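Local atomic coordinates of 11S globulin subunit beta (Cucurbita maxima, PDB entry 2E9Q), a protein that serves as a seed storage protein, a hexameric 11S globulin laid down in pumpkin seeds as a nutrient reserve. Residues V138-V143 and L317-L322. Residues are numbered along the deposited sequence; the frame is centred on the assembly and turned at random.
Sequences VVPAGV and LRQVRL
A single water links Ala141 to Gln319: it accepts the backbone N-H of Ala141, 3.2 Å from that N, and donates to OE1 of Gln319, also at 3.2 Å. The glutamine reaches it with CG trans to its own backbone N (chi1 -171°) and a bend at chi2. The other arm of the same amide, NE2, lies 3.8 Å from CB of Pro140 and almost as near its CG, the two side chains meeting at about a right angle. Deeper in, the contact turns apolar. Val320 directs CG1 at the other segment, where it comes 4.0 Å from CA of Pro140 and equally near CG1 of Val138, the two valines meeting tip to tip. The second branch of Val138, CG2, beside its backbone N, meets CD2 of Leu317 at 3.8 Å. Leu86 and Leu314 pack on Val138. Both segments change course here: Pro140 to Val143 form a type II turn with Gly142 at positive phi, and the short helix 317-320 ends at Val320; Arg321 just after it takes positive phi, and its N hydrogen-bonds to Leu317 O at 2.7 Å. In a neighbouring subunit, Tyr339 OH hydrogen-bonds to Gly142 O. Strand 135-139 belongs to the N-terminal cupin domain and helix 317-320 to the C-terminal one, so the contact is part of the interface between the paired beta-barrels of the bicupin fold of 11S globulins.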
# COMPACT_ATOMS: atom_id res chain seq x y z
N VAL A 138 5.61 -1.47 22.16
CA VAL A 138 5.30 -1.81 20.79
C VAL A 138 5.03 -3.31 20.68
O VAL A 138 5.66 -4.12 21.35
CB VAL A 138 6.48 -1.44 19.86
CG1 VAL A 138 6.22 -1.94 18.42
CG2 VAL A 138 6.69 0.06 19.88
N VAL A 139 4.06 -3.67 19.84
CA VAL A 139 3.75 -5.07 19.61
C VAL A 139 3.47 -5.24 18.13
O VAL A 139 2.38 -4.92 17.66
CB VAL A 139 2.51 -5.53 20.41
CG1 VAL A 139 2.29 -7.02 20.20
CG2 VAL A 139 2.70 -5.24 21.88
N PRO A 140 4.46 -5.73 17.35
CA PRO A 140 4.24 -5.92 15.91
C PRO A 140 3.14 -6.94 15.66
O PRO A 140 2.83 -7.75 16.54
CB PRO A 140 5.60 -6.43 15.41
CG PRO A 140 6.58 -5.85 16.39
CD PRO A 140 5.85 -6.04 17.72
N ALA A 141 2.57 -6.89 14.47
CA ALA A 141 1.52 -7.81 14.09
C ALA A 141 2.03 -9.26 14.02
O ALA A 141 3.15 -9.50 13.57
CB ALA A 141 0.94 -7.40 12.74
N GLY A 142 1.21 -10.20 14.47
CA GLY A 142 1.58 -11.60 14.45
C GLY A 142 2.46 -12.05 15.61
O GLY A 142 2.81 -13.22 15.73
N VAL A 143 2.82 -11.11 16.47
CA VAL A 143 3.67 -11.43 17.61
C VAL A 143 2.85 -11.59 18.88
O VAL A 143 2.06 -10.71 19.23
CB VAL A 143 4.71 -10.31 17.82
CG1 VAL A 143 5.56 -10.61 19.02
CG2 VAL A 143 5.56 -10.16 16.56
N LEU A 317 9.62 1.59 15.13
CA LEU A 317 8.41 2.22 14.62
C LEU A 317 8.37 2.25 13.10
O LEU A 317 7.30 2.25 12.49
CB LEU A 317 8.28 3.62 15.20
CG LEU A 317 8.14 3.57 16.73
CD1 LEU A 317 7.95 4.96 17.30
CD2 LEU A 317 6.95 2.67 17.08
N ARG A 318 9.55 2.28 12.49
CA ARG A 318 9.67 2.28 11.04
C ARG A 318 8.99 1.02 10.50
O ARG A 318 8.39 1.04 9.43
CB ARG A 318 11.15 2.29 10.66
CG ARG A 318 11.46 2.53 9.18
CD ARG A 318 12.94 2.19 8.90
NE ARG A 318 13.34 2.43 7.51
CZ ARG A 318 14.48 1.99 6.96
NH1 ARG A 318 15.34 1.28 7.69
NH2 ARG A 318 14.76 2.27 5.70
N GLN A 319 9.09 -0.08 11.24
CA GLN A 319 8.49 -1.33 10.80
C GLN A 319 6.98 -1.43 11.05
O GLN A 319 6.28 -2.01 10.24
CB GLN A 319 9.18 -2.53 11.44
CG GLN A 319 8.72 -3.88 10.85
CD GLN A 319 7.70 -4.61 11.72
OE1 GLN A 319 7.00 -5.52 11.25
NE2 GLN A 319 7.63 -4.24 12.99
N VAL A 320 6.48 -0.88 12.16
CA VAL A 320 5.04 -0.95 12.40
C VAL A 320 4.31 0.20 11.72
O VAL A 320 3.11 0.13 11.47
CB VAL A 320 4.68 -0.97 13.91
CG1 VAL A 320 5.17 -2.25 14.53
CG2 VAL A 320 5.29 0.21 14.62
N ARG A 321 5.06 1.25 11.38
CA ARG A 321 4.50 2.43 10.73
C ARG A 321 3.48 3.14 11.62
O ARG A 321 2.40 3.53 11.18
CB ARG A 321 3.84 2.06 9.39
CG ARG A 321 4.72 1.21 8.50
CD ARG A 321 4.25 1.24 7.06
NE ARG A 321 4.78 0.12 6.28
CZ ARG A 321 6.06 -0.25 6.26
NH1 ARG A 321 6.96 0.40 6.99
NH2 ARG A 321 6.44 -1.28 5.52
N LEU A 322 3.85 3.31 12.88
CA LEU A 322 3.00 3.98 13.85
C LEU A 322 3.93 4.82 14.73
O LEU A 322 5.14 4.59 14.76
CB LEU A 322 2.27 2.96 14.73
CG LEU A 322 1.38 1.90 14.08
CD1 LEU A 322 0.86 0.97 15.17
CD2 LEU A 322 0.21 2.53 13.34
O HOH W 1 3.94 -5.10 12.21